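Local coordinates for D-xylonate dehydratase (Caulobacter crescentus, PDB 5OYN), which catalyses the dehydration of D-xylonate to 2-dehydro-3-deoxy-D-arabinonate, and of D-gluconate to its 2-dehydro-3-deoxy product, using a [2Fe-2S] cluster and magnesium, at residues Leu114-Leu119 and Ala148-Ile153; Leu346-Leu351 and Phe379-Pro384. All coordinates share one frame; numbering follows the deposited sequence.

Interaction 1. Residues Leu114-Leu119 and Ala148-Ile153; sequences LSYLGL and ATTVNI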
loop_
_atom_site.group_PDB
_atom_site.type_symbol
_atom_site.label_atom_id
_atom_site.label_comp_id
_atom_site.label_asym_id
_atom_site.label_seq_id
_atom_site.Cartn_x
_atom_site.Cartn_y
_atom_site.Cartn_z
ATOM N N LEU A 114 -1.481 -29.161 0.983
ATOM C CA LEU A 114 -2.656 -28.384 0.587
ATOM C C LEU A 114 -2.260 -27.133 -0.188
ATOM O O LEU A 114 -2.890 -26.786 -1.189
ATOM C CB LEU A 114 -3.483 -28.021 1.820
ATOM C CG LEU A 114 -4.707 -27.127 1.607
ATOM C CD1 LEU A 114 -5.648 -27.678 0.557
ATOM C CD2 LEU A 114 -5.444 -26.908 2.922
ATOM N N SER A 115 -1.225 -26.434 0.264
ATOM C CA SER A 115 -0.732 -25.294 -0.494
ATOM C C SER A 115 -0.181 -25.747 -1.842
ATOM O O SER A 115 -0.402 -25.091 -2.867
ATOM C CB SER A 115 0.326 -24.559 0.333
ATOM O OG SER A 115 0.867 -23.441 -0.343
ATOM N N TYR A 116 0.515 -26.887 -1.860
ATOM C CA TYR A 116 1.031 -27.458 -3.101
ATOM C C TYR A 116 -0.074 -27.609 -4.144
ATOM O O TYR A 116 0.062 -27.151 -5.283
ATOM C CB TYR A 116 1.684 -28.815 -2.806
ATOM C CG TYR A 116 1.853 -29.694 -4.031
ATOM C CD1 TYR A 116 2.906 -29.486 -4.918
ATOM C CD2 TYR A 116 0.958 -30.728 -4.307
ATOM C CE1 TYR A 116 3.060 -30.277 -6.048
ATOM C CE2 TYR A 116 1.101 -31.523 -5.442
ATOM C CZ TYR A 116 2.154 -31.292 -6.304
ATOM O OH TYR A 116 2.313 -32.073 -7.425
ATOM N N LEU A 117 -1.179 -28.261 -3.764
ATOM C CA LEU A 117 -2.281 -28.496 -4.692
ATOM C C LEU A 117 -2.738 -27.205 -5.330
ATOM O O LEU A 117 -2.849 -27.107 -6.555
ATOM C CB LEU A 117 -3.455 -29.154 -3.966
ATOM C CG LEU A 117 -3.202 -30.572 -3.452
ATOM C CD1 LEU A 117 -4.237 -31.003 -2.412
ATOM C CD2 LEU A 117 -3.152 -31.534 -4.631
ATOM N N GLY A 118 -3.004 -26.196 -4.498
ATOM C CA GLY A 118 -3.539 -24.944 -4.997
ATOM C C GLY A 118 -2.562 -24.182 -5.860
ATOM O O GLY A 118 -2.970 -23.485 -6.794
ATOM N N LEU A 119 -1.262 -24.302 -5.586
ATOM C CA LEU A 119 -0.325 -23.576 -6.431
ATOM C C LEU A 119 -0.276 -24.170 -7.840
ATOM O O LEU A 119 -0.262 -23.415 -8.825
ATOM C CB LEU A 119 1.058 -23.535 -5.791
ATOM C CG LEU A 119 2.054 -22.581 -6.461
ATOM C CD1 LEU A 119 1.441 -21.241 -6.832
ATOM C CD2 LEU A 119 3.245 -22.360 -5.562
ATOM N N ALA A 148 5.963 -25.789 -8.301
ATOM C CA ALA A 148 6.544 -25.295 -9.542
ATOM C C ALA A 148 7.093 -26.433 -10.400
ATOM O O ALA A 148 7.042 -26.345 -11.630
ATOM C CB ALA A 148 7.637 -24.265 -9.253
ATOM N N THR A 149 7.617 -27.509 -9.788
ATOM C CA THR A 149 8.206 -28.542 -10.634
ATOM C C THR A 149 7.135 -29.426 -11.262
ATOM O O THR A 149 7.247 -29.778 -12.442
ATOM C CB THR A 149 9.224 -29.398 -9.869
ATOM O OG1 THR A 149 8.545 -30.381 -9.091
ATOM C CG2 THR A 149 10.077 -28.566 -8.966
ATOM N N THR A 150 6.093 -29.787 -10.503
ATOM C CA THR A 150 4.975 -30.529 -11.079
ATOM C C THR A 150 4.481 -29.862 -12.351
ATOM O O THR A 150 4.248 -30.522 -13.369
ATOM C CB THR A 150 3.828 -30.647 -10.075
ATOM O OG1 THR A 150 4.228 -31.460 -8.965
ATOM C CG2 THR A 150 2.616 -31.273 -10.729
ATOM N N VAL A 151 4.326 -28.542 -12.315
ATOM C CA VAL A 151 3.893 -27.837 -13.511
ATOM C C VAL A 151 5.067 -27.622 -14.451
ATOM O O VAL A 151 4.930 -27.747 -15.675
ATOM C CB VAL A 151 3.204 -26.522 -13.119
ATOM C CG1 VAL A 151 2.959 -25.645 -14.346
ATOM C CG2 VAL A 151 1.904 -26.837 -12.401
ATOM N N ASN A 152 6.238 -27.323 -13.895
ATOM C CA ASN A 152 7.479 -27.203 -14.660
ATOM C C ASN A 152 7.396 -26.060 -15.669
ATOM O O ASN A 152 7.477 -26.258 -16.881
ATOM C CB ASN A 152 7.842 -28.524 -15.354
ATOM C CG ASN A 152 9.309 -28.592 -15.743
ATOM O OD1 ASN A 152 10.181 -28.136 -15.003
ATOM N ND2 ASN A 152 9.590 -29.175 -16.902
ATOM N N ILE A 153 7.221 -24.853 -15.139
ATOM C CA ILE A 153 7.490 -23.630 -15.899
ATOM C C ILE A 153 8.685 -22.969 -15.224
ATOM O O ILE A 153 8.933 -23.242 -14.040
ATOM C CB ILE A 153 6.268 -22.699 -15.944
ATOM C CG1 ILE A 153 5.682 -22.496 -14.549
ATOM C CG2 ILE A 153 5.203 -23.240 -16.866
ATOM C CD1 ILE A 153 4.844 -21.218 -14.432
#

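Interaction 2. Residues Leu346-Leu351 and Phe379-Pro384; sequences LQQGRL and FPYHEP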
loop_
_atom_site.group_PDB
_atom_site.type_symbol
_atom_site.label_atom_id
_atom_site.label_comp_id
_atom_site.label_asym_id
_atom_site.label_seq_id
_atom_site.Cartn_x
_atom_site.Cartn_y
_atom_site.Cartn_z
ATOM N N LEU A 346 32.826 -27.255 -1.640
ATOM C CA LEU A 346 33.361 -27.394 -2.991
ATOM C C LEU A 346 34.869 -27.638 -2.976
ATOM O O LEU A 346 35.387 -28.431 -3.772
ATOM C CB LEU A 346 33.023 -26.144 -3.803
ATOM C CG LEU A 346 33.564 -26.072 -5.220
ATOM C CD1 LEU A 346 32.595 -26.772 -6.145
ATOM C CD2 LEU A 346 33.780 -24.629 -5.647
ATOM N N GLN A 347 35.584 -26.984 -2.053
ATOM C CA GLN A 347 37.031 -27.141 -1.973
ATOM C C GLN A 347 37.447 -28.555 -1.560
ATOM O O GLN A 347 38.571 -28.972 -1.862
ATOM C CB GLN A 347 37.617 -26.122 -0.994
ATOM C CG GLN A 347 37.456 -24.661 -1.389
ATOM C CD GLN A 347 37.892 -24.366 -2.813
ATOM O OE1 GLN A 347 37.128 -24.560 -3.760
ATOM N NE2 GLN A 347 39.124 -23.873 -2.970
ATOM N N GLN A 348 36.587 -29.296 -0.853
ATOM C CA GLN A 348 36.893 -30.669 -0.460
ATOM C C GLN A 348 36.218 -31.697 -1.357
ATOM O O GLN A 348 36.057 -32.851 -0.947
ATOM C CB GLN A 348 36.487 -30.942 0.989
ATOM C CG GLN A 348 36.855 -29.867 1.947
ATOM C CD GLN A 348 38.330 -29.753 2.107
ATOM O OE1 GLN A 348 39.002 -30.734 2.435
ATOM N NE2 GLN A 348 38.863 -28.561 1.871
ATOM N N GLY A 349 35.791 -31.298 -2.550
ATOM C CA GLY A 349 35.214 -32.240 -3.488
ATOM C C GLY A 349 33.910 -32.880 -3.062
ATOM O O GLY A 349 33.488 -33.863 -3.685
ATOM N N ARG A 350 33.244 -32.350 -2.029
ATOM C CA ARG A 350 31.930 -32.842 -1.627
ATOM C C ARG A 350 30.767 -32.187 -2.386
ATOM O O ARG A 350 29.608 -32.432 -2.040
ATOM C CB ARG A 350 31.727 -32.651 -0.130
ATOM C CG ARG A 350 32.952 -32.942 0.688
ATOM C CD ARG A 350 33.181 -34.434 0.831
ATOM N NE ARG A 350 31.963 -35.199 1.105
ATOM C CZ ARG A 350 31.754 -35.880 2.234
ATOM N NH1 ARG A 350 32.671 -35.866 3.202
ATOM N NH2 ARG A 350 30.623 -36.568 2.403
ATOM N N LEU A 351 31.037 -31.385 -3.414
ATOM C CA LEU A 351 29.988 -30.756 -4.208
ATOM C C LEU A 351 30.147 -31.115 -5.677
ATOM O O LEU A 351 31.265 -31.116 -6.202
ATOM C CB LEU A 351 30.023 -29.222 -4.090
ATOM C CG LEU A 351 29.289 -28.510 -2.965
ATOM C CD1 LEU A 351 29.056 -27.060 -3.365
ATOM C CD2 LEU A 351 27.990 -29.220 -2.624
ATOM N N PHE A 379 33.453 -21.949 10.178
ATOM C CA PHE A 379 34.743 -22.564 10.451
ATOM C C PHE A 379 35.333 -23.209 9.202
ATOM O O PHE A 379 34.603 -23.585 8.271
ATOM C CB PHE A 379 34.604 -23.600 11.557
ATOM C CG PHE A 379 34.591 -23.007 12.930
ATOM C CD1 PHE A 379 34.003 -21.766 13.161
ATOM C CD2 PHE A 379 35.162 -23.680 13.990
ATOM C CE1 PHE A 379 33.987 -21.215 14.434
ATOM C CE2 PHE A 379 35.154 -23.140 15.257
ATOM C CZ PHE A 379 34.566 -21.902 15.480
ATOM N N PRO A 380 36.664 -23.330 9.151
ATOM C CA PRO A 380 37.292 -24.056 8.039
ATOM C C PRO A 380 36.994 -25.541 8.146
ATOM O O PRO A 380 36.887 -26.095 9.242
ATOM C CB PRO A 380 38.787 -23.754 8.203
ATOM C CG PRO A 380 38.951 -23.429 9.641
ATOM C CD PRO A 380 37.656 -22.831 10.119
ATOM N N TYR A 381 36.810 -26.167 6.984
ATOM C CA TYR A 381 36.446 -27.579 6.921
ATOM C C TYR A 381 37.368 -28.450 7.771
ATOM O O TYR A 381 36.902 -29.348 8.482
ATOM C CB TYR A 381 36.476 -28.044 5.465
ATOM C CG TYR A 381 35.807 -29.376 5.217
ATOM C CD1 TYR A 381 36.436 -30.571 5.553
ATOM C CD2 TYR A 381 34.554 -29.441 4.624
ATOM C CE1 TYR A 381 35.826 -31.791 5.318
ATOM C CE2 TYR A 381 33.941 -30.654 4.386
ATOM C CZ TYR A 381 34.581 -31.826 4.734
ATOM O OH TYR A 381 33.966 -33.033 4.492
ATOM N N HIS A 382 38.677 -28.198 7.723
ATOM C CA HIS A 382 39.604 -29.112 8.380
ATOM C C HIS A 382 39.770 -28.841 9.862
ATOM O O HIS A 382 40.078 -29.775 10.608
ATOM C CB HIS A 382 40.952 -29.090 7.670
ATOM C CG HIS A 382 40.930 -29.852 6.384
ATOM N ND1 HIS A 382 40.348 -31.099 6.279
ATOM C CD2 HIS A 382 41.352 -29.527 5.137
ATOM C CE1 HIS A 382 40.436 -31.521 5.031
ATOM N NE2 HIS A 382 41.042 -30.588 4.318
ATOM N N GLU A 383 39.554 -27.608 10.319
ATOM C CA GLU A 383 39.490 -27.289 11.745
ATOM C C GLU A 383 38.070 -26.824 12.065
ATOM O O GLU A 383 37.829 -25.631 12.301
ATOM C CB GLU A 383 40.525 -26.234 12.143
ATOM C CG GLU A 383 41.987 -26.482 11.708
ATOM C CD GLU A 383 42.472 -27.931 11.922
ATOM O OE1 GLU A 383 42.616 -28.670 10.915
ATOM O OE2 GLU A 383 42.689 -28.337 13.092
ATOM N N PRO A 384 37.098 -27.749 12.071
ATOM C CA PRO A 384 35.700 -27.340 12.206
ATOM C C PRO A 384 35.239 -27.280 13.651
ATOM O O PRO A 384 36.047 -27.264 14.582
ATOM C CB PRO A 384 34.962 -28.434 11.436
ATOM C CG PRO A 384 35.762 -29.647 11.741
ATOM C CD PRO A 384 37.206 -29.206 11.892
#

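Interaction 1. Residues Leu114-Leu119 and Ala148-Ile153
Y116 and T150 join two neighbouring helices through a single pair of hydroxyls, a compact example of how a long side chain can span the gap between two helices. The hydrogen bond runs between Y116 OH and T150 OG1 at 2.5 Å, and either group could be its donor. The threonine oxygen lies at the edge of the phenol, in the ring plane, with Y116 CE1 3.4 Å from T150 OG1. The methyl also comes near, T150 CG2 standing 3.4 Å from Y116 OH, and the two side chains cross at about a right angle.

The tyrosine reaches this far because its CG is anti to the backbone N (chi1 161°), which lets the end of the ring come nearer to helix 141-151 than its first bond would suggest. On the threonine, OG1 sits beside the backbone N (chi1 -66°), where it also makes a weak hydrogen bond to M146 O one turn back. Farther out, the Y116 ring rests on M146 and A147 and meets the ring of H299 at about 50°, while P564 of a second subunit packs against it. Helix 141-151 stops just past T150: N152 takes positive phi, and its side chain is held by L265 N and D590 OD1.

These helices flank strand 130-135 in sequence, so the bond links consecutive connections of the parallel sheet in an alpha/beta arrangement. Both hydroxyls are buried, and pairing them gives each a polar partner in a buried place. A carbonyl can only accept, so whenever T150 OG1 donates to M146 O in the weak bond, the phenol would be the donor to OG1; neither arrangement is settled.

Interaction 2. Residues Leu346-Leu351 and Phe379-Pro384
Q348 lies over one face of the Y381 ring, and this CH-pi contact is the main nonpolar element of a surface contact. Q348 CG stands 3.5 Å from the centroid of the Y381 ring, only 15° off the ring normal. A bend at chi2 (-67°) carries the glutamine amide away from the line of CG over the ring; amide and ring planes are 21° apart.

The polar approaches are less definite. Q348 OE1 comes within 2.8 Å of H382 NE2, but the angle is poor for a hydrogen bond, and amide and imidazole planes are almost perpendicular. At the other end of the tyrosine, R350 NH1 lies 3.4 Å from Y381 OH, with the guanidinium oblique to the ring.

Outside the two segments, R350 NH2 forms a salt bridge with D314, and Y381 N donates to the E344 carboxylate on helix 337-347. An alanine in place of Y381 is likely to leave Q348 CG without its aromatic platform and to open a gap beside L345 and P316. The arrangement is that of an aromatic side chain from an irregular loop packed against the turn that follows helix 337-347.

Followed from the N terminus, the chain first closes interaction 1, where helix 109-125 meets helix 141-151 after an excursion of 28 residues that includes strand 130-135. Nearly two hundred residues later interaction 2 closes a second loop, of 27 residues, which leaves helix 337-347, passes through helix 363-367 and returns at residues 379-384. The two loops are in series, neither nesting nor crossing. The centres of interactions 1 and 2 are 35 Å apart and their nearest atoms about 19 Å apart, so the two do not touch. Interaction 1 ties the helices before and after strand 130-135, buried beside a second subunit; interaction 2, at the surface, joins the N-terminal and C-terminal family regions.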